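PDB 3GD5: ornithine carbamoyltransferase from Gloeobacter violaceus, which probably catalyses the reversible transfer of the carbamoyl group from carbamoyl phosphate to ornithine, giving citrulline and phosphate in arginine biosynthesis. Local coordinates for residues V64-A69 and P127-L132; Y71-Q76 and A306-L311; E91-T96 and Q114-E119; A185-E190 and F220-G225; G191-P196 and V213-D218. One frame throughout, in Å; residues are numbered along the deposited sequence.

From the N terminus, helix 60-72 opens two contacts in turn. Interaction 1 joins it to strand 128-130 and closes a loop within the carbamoyl-phosphate domain; interaction 2 starts a few residues later but closes only at helix 293-312, so the two cross, and they touch where Ile129 meets Leu308. Interaction 3, between helices 93-100 and 114-124, falls within the spans of both. Interactions 4 and 5 lie about 30 Å from interaction 1 between centres. Interaction 5 lies within the span of interaction 4, and both within that of interaction 2; each uses one of two neighbouring strands of the same sheet, 183-187 in interaction 4 and 213-216 in interaction 5. Of the five, only interaction 2 reaches the last helix.

Interaction 1 (V64-A69 and P127-L132); sequences VSFTVA and PVINAL
Phe66 comes to Ile129 and Ala131 through a first torsion of -96°, well off the usual staggered positions, which carries its ring from helix 60-72 across to strand 128-130. Ile129 answers with CG2 set anti to its backbone N (chi1 -59°). It is therefore this methyl that meets the ring, while the longer CG1-CD1 arm runs toward Leu308 of helix 293-312. The two side chains cross obliquely, with Phe66 CZ lying 4.1 Å from Ile129 CG2. One ring carbon nearer the helix, Phe66 CE2 stands 4.0 Å from Ala131 CB. The same CE2 is 4.1 Å from Ala131 CA, so the alanine is touched by the ring both at its methyl and at its backbone. Ala131 sits where the chain turns a corner, and Asn130, between the two partners, points its CB away from the helix.

The site is a helix packed on strand 128-130 of the parallel sheet of the carbamoyl-phosphate domain. Ala108 of strand 106-110 and Cys139 of helix 138-152 also touch the Phe66 ring. Thr62, near Phe66, and Arg110, near Ala131, probably bind carbamoyl phosphate, as in related enzymes. On another side of the same helix, Thr67 and Val68 pack on Ile78 of a neighbouring subunit.

No hydrogen bond crosses between the two segments. Helix and strand are joined here by one aromatic ring meeting a methyl of Ile129 and the methyl of Ala131, a buried contact that depends on shape and on exclusion of water, and not on polar pairing.

Interaction 2 (Y71-Q76 and A306-L311); sequences YQLGGQ and AVLAAL
Leu73 packs on Leu308 just where helix 60-72 ends in a Schellman motif, and helix 293-312, the last of the chain, packs back against the carbamoyl-phosphate domain.

The backbone bonds belong to the helix ends. Gly74 N donates to Tyr71 O at 3.0 Å, one of the two bonds back into the last turn that define the motif. Gly74 has a phi of +84°, where a side chain would collide with the carbonyl O of Leu73. In the partner helix, the regular bond from Leu311 N to Val307 O measures 2.8 Å.

The contact proper is apolar. In both leucines CG stands anti to the carbonyl carbon (chi1 -71° in Leu73), an arrangement that sends Leu73 CD1 out to the neighbouring helix. Ala44 and Leu46 of a loop also pack on Leu73, while Ala69 and Met70 of helix 60-72 touch Leu308.

The reach of Leu73 is made by a single methyl. Its CD1 lies 4.2 Å from Leu308 CD1 and 4.0 Å from Ala309 N, and meets Leu308 CB at 3.6 Å.

Interaction 3 (E91-T96 and Q114-E119); sequences EPVRDT and QTELEE
Pro92 O, in the residue just ahead of the Val93 that meets Glu116 and Glu119, accepts two backbone N-H groups: Asp95 N at 3.0 Å and Thr96 N at 3.2 Å. With Pro92 at the N-cap position, these bonds wind the first turn of helix 93-100 and fix the place of Val93 at its start.

From there the valine's two methyls part company. CG1, anti to the carbonyl carbon (chi1 -57°), comes within 3.8 Å of Glu116 OE2. CG2 is taken up by Glu119, whose side chain meets the valine at about a right angle. Glu119 CB and CG each lie 3.6 Å from Val93 CG2. The chain of Glu119 bends at chi2 (-76°) and folds its carboxylate back over that methyl; the modelled approach of OE2 is too close to be trusted in detail.

Helices 93-100 and 114-124 are separated in sequence by strand 106-110, so the contact joins the helices before and after one strand of the parallel alpha/beta sheet in the carbamoyl-phosphate domain. It lies at the surface, near a subunit boundary. Asp95 forms salt bridges with Arg98 and with Arg277 of a neighbouring subunit, and Glu91 with Arg61 of that subunit, which probably binds carbamoyl phosphate. Within the contact, Arg94 and Glu119 carry opposite charges whose charged atoms do not touch; any attraction between them is probably weak and long-range.

Interaction 4 (A185-E190 and F220-G225); sequences AVATPE and FEAARG
Residues 220-225 meet strand 183-187 through Ala222, which rests on Ala185 and Ala187. The segment begins with Phe220, whose CB points away from the strand; its ring packs on Ala258 and Leu259 of helix 257-261. Glu221 follows, its carboxylate leading off from the strand as well.

Ala222 then points its methyl toward the strand. Its CB lies 3.6 Å from Ala185 CB and 4.0 Å from Ala187 CB, two residues that share one face of the strand because they alternate with Val186. Ala185 CB also comes within 3.9 Å of Ala222 CA, a closeness that small side chains on both sides permit.

Ala223 points its CB away from the strand and touches Leu259. Arg224 bends back to Glu221 in a salt bridge: NH1 and NH2 each lie 2.6 Å from the single oxygen OE2, with bent N-H...O angles of 138°. OE2 lies in the guanidinium plane, yet NH1 meets it from above the carboxylate plane, while NH2 comes nearly along its C-O axis.

Helix 219-223 thus lies over strand 183-187 at the crossing where, in a Rossmann-like parallel sheet, strand order turns back from 213-216 past the first strand, here 159-163, to 228-231 on its other side.

Interaction 5 (G191-P196 and V213-D218); sequences GFTPDP and VQILRD
A beta-alpha-beta crossover frames this contact: after strand 183-187, the loop carrying Thr193 and Pro194 leads into helix 196-209, and the chain returns as strand 213-216 with Ile215 and, just beyond it, Arg217. The loop lies along the edge strand and touches it at two points.

At the first, Pro194 and Ile215 meet. Ile215 sets CG1 anti to its backbone N (chi1 167°) and then bends at chi2 (50°), a course that brings CD1 up to the proline ring. The modelled 3.2 Å between Pro194 CD and Ile215 CD1 is shorter than usual packing and doubtful in detail; Pro194 CG lies 4.0 Å from the same Ile215 CD1. Thr193 CB touches that methyl at 4.1 Å. Val186 of the adjacent strand also packs on both Pro194 and Ile215.

The second point sets a charged group beside a methyl. Arg217 is folded at chi2 and chi3, so that its guanidinium doubles back to the loop and NH1 lies 3.9 Å from Thr193 CG2. Asp195, at the N-cap position, caps Ala197 N at the start of helix 196-209.

No hydrogen bond passes between the segments themselves. What holds loop to strand is aliphatic packing, with the guanidinium of Arg217 meeting a methyl obliquely while its NH2 makes a weak hydrogen bond to Thr188 O.

Interaction 1 (V64-A69 and P127-L132)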
# COMPACT_ATOMS: atom_id res chain seq x y z
N VAL A 64 4.53 -9.75 24.27
CA VAL A 64 3.79 -10.57 25.23
C VAL A 64 4.61 -10.89 26.48
O VAL A 64 4.12 -10.78 27.61
CB VAL A 64 3.29 -11.90 24.59
CG1 VAL A 64 4.46 -12.67 24.02
CG2 VAL A 64 2.55 -12.74 25.63
N SER A 65 5.87 -11.29 26.30
CA SER A 65 6.71 -11.61 27.45
C SER A 65 6.89 -10.39 28.37
O SER A 65 6.87 -10.52 29.59
CB SER A 65 8.08 -12.15 26.99
OG SER A 65 8.78 -11.21 26.19
N PHE A 66 7.07 -9.21 27.79
CA PHE A 66 7.22 -8.00 28.61
C PHE A 66 5.93 -7.59 29.31
O PHE A 66 5.96 -7.19 30.48
CB PHE A 66 7.69 -6.83 27.75
CG PHE A 66 9.17 -6.61 27.77
CD1 PHE A 66 9.79 -6.15 28.92
CD2 PHE A 66 9.94 -6.89 26.65
CE1 PHE A 66 11.17 -5.96 28.95
CE2 PHE A 66 11.32 -6.70 26.67
CZ PHE A 66 11.93 -6.24 27.83
N THR A 67 4.81 -7.68 28.59
CA THR A 67 3.51 -7.29 29.12
C THR A 67 2.99 -8.19 30.24
O THR A 67 2.44 -7.70 31.22
CB THR A 67 2.43 -7.18 27.98
OG1 THR A 67 1.13 -6.97 28.56
CG2 THR A 67 2.38 -8.45 27.17
N VAL A 68 3.16 -9.50 30.09
CA VAL A 68 2.71 -10.41 31.13
C VAL A 68 3.64 -10.23 32.34
O VAL A 68 3.20 -10.36 33.49
CB VAL A 68 2.73 -11.88 30.67
CG1 VAL A 68 2.34 -12.80 31.83
CG2 VAL A 68 1.74 -12.07 29.51
N ALA A 69 4.91 -9.93 32.09
CA ALA A 69 5.87 -9.72 33.18
C ALA A 69 5.41 -8.54 34.03
O ALA A 69 5.29 -8.66 35.26
CB ALA A 69 7.27 -9.45 32.62
N PRO A 127 13.94 4.83 33.41
CA PRO A 127 14.64 3.60 33.03
C PRO A 127 14.31 3.14 31.62
O PRO A 127 13.14 3.07 31.23
CB PRO A 127 14.17 2.60 34.08
CG PRO A 127 13.89 3.46 35.28
CD PRO A 127 13.20 4.66 34.68
N VAL A 128 15.34 2.83 30.84
CA VAL A 128 15.15 2.34 29.48
C VAL A 128 15.77 0.95 29.34
O VAL A 128 16.93 0.73 29.71
CB VAL A 128 15.78 3.28 28.44
CG1 VAL A 128 15.75 2.63 27.06
CG2 VAL A 128 15.02 4.60 28.41
N ILE A 129 14.99 0.02 28.81
CA ILE A 129 15.44 -1.35 28.63
C ILE A 129 15.51 -1.69 27.16
O ILE A 129 14.62 -1.36 26.39
CB ILE A 129 14.46 -2.33 29.31
CG1 ILE A 129 14.37 -2.01 30.80
CG2 ILE A 129 14.91 -3.77 29.08
CD1 ILE A 129 13.15 -2.62 31.47
N ASN A 130 16.59 -2.36 26.77
CA ASN A 130 16.78 -2.76 25.38
C ASN A 130 15.94 -4.02 25.14
O ASN A 130 16.28 -5.09 25.63
CB ASN A 130 18.26 -3.06 25.11
CG ASN A 130 18.50 -3.63 23.73
OD1 ASN A 130 17.56 -3.94 23.01
ND2 ASN A 130 19.76 -3.78 23.35
N ALA A 131 14.85 -3.86 24.39
CA ALA A 131 13.97 -4.98 24.07
C ALA A 131 14.60 -5.78 22.94
O ALA A 131 14.36 -6.97 22.80
CB ALA A 131 12.61 -4.46 23.65
N LEU A 132 15.41 -5.09 22.14
CA LEU A 132 16.12 -5.71 21.03
C LEU A 132 16.65 -4.63 20.07
O LEU A 132 15.93 -3.69 19.74
CB LEU A 132 15.20 -6.66 20.25
CG LEU A 132 15.84 -7.83 19.50
CD1 LEU A 132 14.77 -8.60 18.73
CD2 LEU A 132 16.89 -7.32 18.54

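Interaction 2 (Y71-Q76 and A306-L311)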
# COMPACT_ATOMS: atom_id res chain seq x y z
N TYR A 71 2.46 -7.27 34.16
CA TYR A 71 1.18 -7.57 34.79
C TYR A 71 1.35 -8.40 36.06
O TYR A 71 0.63 -8.22 37.04
CB TYR A 71 0.26 -8.33 33.83
CG TYR A 71 -0.36 -7.50 32.74
CD1 TYR A 71 -0.36 -6.10 32.79
CD2 TYR A 71 -0.97 -8.11 31.64
CE1 TYR A 71 -0.95 -5.34 31.78
CE2 TYR A 71 -1.56 -7.37 30.63
CZ TYR A 71 -1.55 -6.00 30.70
OH TYR A 71 -2.15 -5.29 29.69
N GLN A 72 2.32 -9.31 36.06
CA GLN A 72 2.54 -10.15 37.23
C GLN A 72 3.18 -9.37 38.37
O GLN A 72 3.17 -9.82 39.51
CB GLN A 72 3.37 -11.38 36.88
CG GLN A 72 2.57 -12.37 36.05
CD GLN A 72 3.26 -13.71 35.88
OE1 GLN A 72 2.67 -14.66 35.37
NE2 GLN A 72 4.51 -13.79 36.29
N LEU A 73 3.74 -8.20 38.04
CA LEU A 73 4.35 -7.34 39.04
C LEU A 73 3.31 -6.34 39.54
O LEU A 73 3.58 -5.53 40.42
CB LEU A 73 5.55 -6.60 38.44
CG LEU A 73 6.78 -7.47 38.16
CD1 LEU A 73 7.87 -6.66 37.47
CD2 LEU A 73 7.31 -8.05 39.48
N GLY A 74 2.11 -6.41 38.96
CA GLY A 74 1.03 -5.52 39.37
C GLY A 74 1.02 -4.14 38.72
O GLY A 74 0.34 -3.23 39.20
N GLY A 75 1.76 -3.98 37.64
CA GLY A 75 1.77 -2.68 36.98
C GLY A 75 0.97 -2.70 35.69
O GLY A 75 0.38 -3.74 35.32
N GLN A 76 0.92 -1.56 35.02
CA GLN A 76 0.21 -1.47 33.75
C GLN A 76 1.21 -1.36 32.60
O GLN A 76 2.39 -1.09 32.82
CB GLN A 76 -0.75 -0.28 33.74
CG GLN A 76 -2.20 -0.66 34.05
CD GLN A 76 -2.72 -1.77 33.12
OE1 GLN A 76 -2.36 -1.84 31.93
NE2 GLN A 76 -3.59 -2.62 33.65
N ALA A 306 12.42 -9.75 36.47
CA ALA A 306 13.56 -9.38 37.30
C ALA A 306 14.15 -8.04 36.86
O ALA A 306 14.52 -7.22 37.69
CB ALA A 306 14.63 -10.46 37.27
N VAL A 307 14.24 -7.79 35.55
CA VAL A 307 14.78 -6.51 35.12
C VAL A 307 13.82 -5.39 35.50
O VAL A 307 14.23 -4.39 36.08
CB VAL A 307 15.06 -6.45 33.59
CG1 VAL A 307 15.92 -7.62 33.17
CG2 VAL A 307 13.76 -6.42 32.81
N LEU A 308 12.54 -5.57 35.18
CA LEU A 308 11.53 -4.57 35.51
C LEU A 308 11.58 -4.26 37.02
O LEU A 308 11.63 -3.09 37.43
CB LEU A 308 10.13 -5.06 35.12
CG LEU A 308 9.85 -5.22 33.61
CD1 LEU A 308 8.53 -5.92 33.39
CD2 LEU A 308 9.85 -3.87 32.92
N ALA A 309 11.59 -5.30 37.84
CA ALA A 309 11.65 -5.10 39.28
C ALA A 309 12.92 -4.34 39.67
O ALA A 309 12.87 -3.35 40.39
CB ALA A 309 11.60 -6.44 39.99
N ALA A 310 14.06 -4.81 39.16
CA ALA A 310 15.35 -4.21 39.47
C ALA A 310 15.49 -2.74 39.07
O ALA A 310 15.99 -1.94 39.85
CB ALA A 310 16.47 -5.01 38.82
N LEU A 311 15.06 -2.39 37.86
CA LEU A 311 15.21 -1.02 37.38
C LEU A 311 14.08 -0.04 37.69
O LEU A 311 14.29 1.17 37.65
CB LEU A 311 15.48 -1.03 35.88
CG LEU A 311 16.70 -1.82 35.41
CD1 LEU A 311 17.03 -1.46 33.95
CD2 LEU A 311 17.89 -1.50 36.30

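Interaction 3 (E91-T96 and Q114-E119)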
# COMPACT_ATOMS: atom_id res chain seq x y z
N GLU A 91 8.64 13.13 14.13
CA GLU A 91 8.98 13.80 15.37
C GLU A 91 10.32 13.31 15.92
O GLU A 91 10.56 12.10 16.01
CB GLU A 91 7.90 13.57 16.43
CG GLU A 91 8.13 14.35 17.73
CD GLU A 91 7.01 14.18 18.75
OE1 GLU A 91 6.69 13.03 19.12
OE2 GLU A 91 6.45 15.21 19.19
N PRO A 92 11.22 14.24 16.29
CA PRO A 92 12.52 13.84 16.82
C PRO A 92 12.38 13.08 18.14
O PRO A 92 11.50 13.39 18.95
CB PRO A 92 13.27 15.17 16.96
CG PRO A 92 12.19 16.19 17.09
CD PRO A 92 11.13 15.71 16.14
N VAL A 93 13.23 12.08 18.33
CA VAL A 93 13.19 11.26 19.54
C VAL A 93 13.33 12.04 20.84
O VAL A 93 12.71 11.68 21.85
CB VAL A 93 14.28 10.15 19.52
CG1 VAL A 93 14.10 9.28 18.29
CG2 VAL A 93 15.65 10.77 19.54
N ARG A 94 14.13 13.10 20.84
CA ARG A 94 14.30 13.88 22.05
C ARG A 94 12.99 14.50 22.51
O ARG A 94 12.78 14.70 23.70
CB ARG A 94 15.38 14.95 21.86
CG ARG A 94 15.17 15.93 20.72
CD ARG A 94 16.31 16.94 20.73
NE ARG A 94 16.11 18.07 19.83
CZ ARG A 94 16.33 18.05 18.52
NH1 ARG A 94 16.77 16.94 17.93
NH2 ARG A 94 16.12 19.14 17.80
N ASP A 95 12.10 14.81 21.57
CA ASP A 95 10.81 15.38 21.95
C ASP A 95 9.89 14.27 22.45
O ASP A 95 9.29 14.39 23.52
CB ASP A 95 10.15 16.10 20.77
CG ASP A 95 10.86 17.40 20.40
OD1 ASP A 95 11.80 17.81 21.13
OD2 ASP A 95 10.48 18.02 19.40
N THR A 96 9.80 13.19 21.69
CA THR A 96 8.95 12.09 22.09
C THR A 96 9.43 11.42 23.38
O THR A 96 8.62 10.99 24.20
CB THR A 96 8.80 11.04 20.95
OG1 THR A 96 8.72 9.72 21.50
CG2 THR A 96 9.95 11.13 19.98
N GLN A 114 21.68 0.83 17.97
CA GLN A 114 21.92 0.94 19.40
C GLN A 114 21.94 2.42 19.78
O GLN A 114 21.46 2.82 20.84
CB GLN A 114 23.28 0.31 19.75
CG GLN A 114 23.59 0.21 21.24
CD GLN A 114 22.82 -0.92 21.92
OE1 GLN A 114 22.36 -1.84 21.26
NE2 GLN A 114 22.69 -0.85 23.24
N THR A 115 22.50 3.24 18.89
CA THR A 115 22.60 4.67 19.14
C THR A 115 21.24 5.33 19.38
O THR A 115 21.10 6.16 20.28
CB THR A 115 23.35 5.39 17.99
OG1 THR A 115 23.47 6.79 18.30
CG2 THR A 115 22.61 5.23 16.67
N GLU A 116 20.24 4.95 18.58
CA GLU A 116 18.91 5.52 18.75
C GLU A 116 18.35 5.13 20.11
O GLU A 116 17.66 5.91 20.76
CB GLU A 116 17.96 5.03 17.65
CG GLU A 116 16.52 5.49 17.85
CD GLU A 116 15.65 5.29 16.63
OE1 GLU A 116 15.58 4.16 16.11
OE2 GLU A 116 15.01 6.27 16.19
N LEU A 117 18.65 3.91 20.54
CA LEU A 117 18.20 3.41 21.84
C LEU A 117 18.77 4.29 22.93
O LEU A 117 18.11 4.58 23.93
CB LEU A 117 18.68 1.97 22.06
CG LEU A 117 18.34 1.36 23.42
CD1 LEU A 117 16.82 1.26 23.53
CD2 LEU A 117 18.99 -0.02 23.58
N GLU A 118 20.00 4.73 22.73
CA GLU A 118 20.69 5.57 23.70
C GLU A 118 20.07 6.97 23.74
O GLU A 118 20.03 7.60 24.79
CB GLU A 118 22.18 5.60 23.35
CG GLU A 118 22.77 4.19 23.28
CD GLU A 118 24.18 4.13 22.72
OE1 GLU A 118 24.44 4.77 21.68
OE2 GLU A 118 25.02 3.41 23.31
N GLU A 119 19.58 7.43 22.59
CA GLU A 119 18.92 8.73 22.47
C GLU A 119 17.77 8.76 23.47
O GLU A 119 17.63 9.69 24.27
CB GLU A 119 18.36 8.92 21.06
CG GLU A 119 19.12 9.85 20.15
CD GLU A 119 18.89 11.31 20.49
OE1 GLU A 119 19.30 11.74 21.58
OE2 GLU A 119 18.30 12.03 19.66

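Interaction 4 (A185-E190 and F220-G225)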
# COMPACT_ATOMS: atom_id res chain seq x y z
N ALA A 185 32.16 -20.66 22.61
CA ALA A 185 32.79 -20.81 21.31
C ALA A 185 31.72 -20.41 20.29
O ALA A 185 30.64 -21.00 20.25
CB ALA A 185 33.22 -22.25 21.10
N VAL A 186 32.02 -19.40 19.48
CA VAL A 186 31.08 -18.93 18.48
C VAL A 186 31.58 -19.24 17.09
O VAL A 186 32.61 -18.72 16.66
CB VAL A 186 30.83 -17.42 18.62
CG1 VAL A 186 32.15 -16.68 18.68
CG2 VAL A 186 30.00 -16.91 17.44
N ALA A 187 30.85 -20.09 16.39
CA ALA A 187 31.20 -20.49 15.03
C ALA A 187 30.27 -19.83 14.01
O ALA A 187 29.04 -19.96 14.09
CB ALA A 187 31.13 -22.02 14.91
N THR A 188 30.86 -19.13 13.05
CA THR A 188 30.10 -18.44 12.02
C THR A 188 30.84 -18.49 10.70
O THR A 188 32.03 -18.81 10.66
CB THR A 188 29.92 -16.95 12.33
OG1 THR A 188 31.11 -16.25 11.95
CG2 THR A 188 29.66 -16.74 13.81
N PRO A 189 30.15 -18.17 9.60
CA PRO A 189 30.85 -18.19 8.31
C PRO A 189 31.84 -17.02 8.37
O PRO A 189 31.75 -16.17 9.26
CB PRO A 189 29.72 -17.96 7.30
CG PRO A 189 28.55 -18.59 7.97
CD PRO A 189 28.69 -18.11 9.40
N GLU A 190 32.76 -16.99 7.41
CA GLU A 190 33.80 -15.96 7.35
C GLU A 190 33.35 -14.50 7.48
O GLU A 190 33.89 -13.75 8.30
CB GLU A 190 34.61 -16.13 6.07
CG GLU A 190 35.75 -15.16 5.92
CD GLU A 190 36.64 -15.52 4.76
OE1 GLU A 190 37.22 -16.63 4.78
OE2 GLU A 190 36.76 -14.71 3.81
N PHE A 220 31.74 -27.86 14.19
CA PHE A 220 31.98 -29.15 14.83
C PHE A 220 33.11 -29.02 15.84
O PHE A 220 33.24 -29.83 16.75
CB PHE A 220 32.33 -30.21 13.79
CG PHE A 220 31.13 -30.72 13.05
CD1 PHE A 220 30.75 -30.16 11.83
CD2 PHE A 220 30.34 -31.73 13.60
CE1 PHE A 220 29.61 -30.60 11.17
CE2 PHE A 220 29.20 -32.18 12.95
CZ PHE A 220 28.83 -31.61 11.73
N GLU A 221 33.92 -27.98 15.68
CA GLU A 221 35.03 -27.71 16.58
C GLU A 221 34.45 -27.07 17.84
O GLU A 221 34.71 -27.52 18.96
CB GLU A 221 36.01 -26.74 15.92
CG GLU A 221 37.30 -26.55 16.69
CD GLU A 221 38.12 -27.83 16.76
OE1 GLU A 221 38.54 -28.34 15.69
OE2 GLU A 221 38.35 -28.32 17.89
N ALA A 222 33.65 -26.03 17.63
CA ALA A 222 33.03 -25.30 18.73
C ALA A 222 32.13 -26.18 19.59
O ALA A 222 32.10 -26.04 20.82
CB ALA A 222 32.22 -24.13 18.16
N ALA A 223 31.40 -27.08 18.95
CA ALA A 223 30.47 -27.97 19.64
C ALA A 223 31.13 -29.06 20.48
O ALA A 223 30.51 -29.57 21.43
CB ALA A 223 29.51 -28.60 18.63
N ARG A 224 32.36 -29.43 20.16
CA ARG A 224 33.02 -30.48 20.91
C ARG A 224 33.10 -30.13 22.40
O ARG A 224 33.66 -29.09 22.78
CB ARG A 224 34.42 -30.76 20.35
CG ARG A 224 35.02 -32.07 20.88
CD ARG A 224 36.15 -32.62 20.01
NE ARG A 224 37.40 -31.87 20.13
CZ ARG A 224 37.67 -30.74 19.48
NH1 ARG A 224 36.78 -30.21 18.66
NH2 ARG A 224 38.84 -30.14 19.66
N GLY A 225 32.52 -30.99 23.23
CA GLY A 225 32.54 -30.77 24.67
C GLY A 225 31.59 -29.70 25.20
O GLY A 225 31.66 -29.34 26.38

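Interaction 5 (G191-P196 and V213-D218)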
# COMPACT_ATOMS: atom_id res chain seq x y z
N GLY A 191 32.39 -14.07 6.67
CA GLY A 191 31.97 -12.68 6.75
C GLY A 191 30.84 -12.36 7.73
O GLY A 191 30.33 -11.23 7.74
N PHE A 192 30.45 -13.32 8.54
CA PHE A 192 29.37 -13.09 9.48
C PHE A 192 29.81 -13.35 10.91
O PHE A 192 29.08 -13.97 11.68
CB PHE A 192 28.17 -13.99 9.14
CG PHE A 192 27.63 -13.78 7.75
CD1 PHE A 192 28.38 -14.16 6.64
CD2 PHE A 192 26.40 -13.17 7.55
CE1 PHE A 192 27.91 -13.95 5.35
CE2 PHE A 192 25.91 -12.94 6.26
CZ PHE A 192 26.68 -13.33 5.15
N THR A 193 31.00 -12.88 11.26
CA THR A 193 31.53 -13.07 12.60
C THR A 193 31.00 -11.99 13.54
O THR A 193 30.50 -10.95 13.09
CB THR A 193 33.08 -13.01 12.60
OG1 THR A 193 33.51 -11.70 12.21
CG2 THR A 193 33.65 -14.03 11.63
N PRO A 194 31.09 -12.23 14.86
CA PRO A 194 30.63 -11.29 15.88
C PRO A 194 31.45 -10.01 15.77
O PRO A 194 32.56 -10.04 15.25
CB PRO A 194 30.93 -12.00 17.19
CG PRO A 194 30.93 -13.45 16.82
CD PRO A 194 31.62 -13.45 15.49
N ASP A 195 30.91 -8.91 16.26
CA ASP A 195 31.60 -7.63 16.24
C ASP A 195 32.91 -7.79 17.04
O ASP A 195 32.88 -8.04 18.25
CB ASP A 195 30.71 -6.57 16.88
CG ASP A 195 31.43 -5.27 17.14
OD1 ASP A 195 32.63 -5.15 16.81
OD2 ASP A 195 30.78 -4.35 17.70
N PRO A 196 34.07 -7.65 16.37
CA PRO A 196 35.37 -7.79 17.05
C PRO A 196 35.50 -7.03 18.36
O PRO A 196 36.24 -7.45 19.26
CB PRO A 196 36.37 -7.32 15.98
CG PRO A 196 35.54 -6.46 15.06
CD PRO A 196 34.25 -7.23 14.98
N VAL A 213 37.01 -17.64 25.55
CA VAL A 213 36.20 -17.15 24.45
C VAL A 213 36.86 -17.47 23.12
O VAL A 213 38.03 -17.18 22.91
CB VAL A 213 36.01 -15.62 24.55
CG1 VAL A 213 35.30 -15.09 23.30
CG2 VAL A 213 35.21 -15.28 25.80
N GLN A 214 36.09 -18.06 22.21
CA GLN A 214 36.61 -18.43 20.91
C GLN A 214 35.70 -18.09 19.74
O GLN A 214 34.51 -18.44 19.74
CB GLN A 214 36.90 -19.93 20.87
CG GLN A 214 37.97 -20.39 21.81
CD GLN A 214 38.01 -21.90 21.90
OE1 GLN A 214 37.15 -22.52 22.54
NE2 GLN A 214 39.00 -22.51 21.23
N ILE A 215 36.26 -17.42 18.74
CA ILE A 215 35.52 -17.07 17.53
C ILE A 215 36.10 -17.98 16.46
O ILE A 215 37.19 -17.76 15.95
CB ILE A 215 35.70 -15.58 17.15
CG1 ILE A 215 35.18 -15.33 15.73
CG2 ILE A 215 37.16 -15.19 17.25
CD1 ILE A 215 33.78 -15.86 15.47
N LEU A 216 35.35 -19.03 16.15
CA LEU A 216 35.78 -20.02 15.18
C LEU A 216 34.98 -20.04 13.89
O LEU A 216 33.96 -19.36 13.75
CB LEU A 216 35.71 -21.42 15.81
CG LEU A 216 36.20 -21.55 17.26
CD1 LEU A 216 36.04 -22.99 17.71
CD2 LEU A 216 37.66 -21.12 17.36
N ARG A 217 35.46 -20.83 12.95
CA ARG A 217 34.81 -20.97 11.66
C ARG A 217 34.09 -22.32 11.62
O ARG A 217 32.98 -22.42 11.09
CB ARG A 217 35.85 -20.89 10.55
CG ARG A 217 35.29 -20.78 9.15
CD ARG A 217 34.54 -19.46 8.93
NE ARG A 217 35.38 -18.28 9.11
CZ ARG A 217 35.47 -17.59 10.25
NH1 ARG A 217 36.27 -16.53 10.32
NH2 ARG A 217 34.77 -17.96 11.31
N ASP A 218 34.70 -23.34 12.21
CA ASP A 218 34.12 -24.69 12.23
C ASP A 218 33.18 -24.93 13.40
O ASP A 218 33.57 -24.81 14.56
CB ASP A 218 35.22 -25.76 12.25
CG ASP A 218 34.66 -27.17 12.49
OD1 ASP A 218 33.70 -27.57 11.79
OD2 ASP A 218 35.19 -27.87 13.37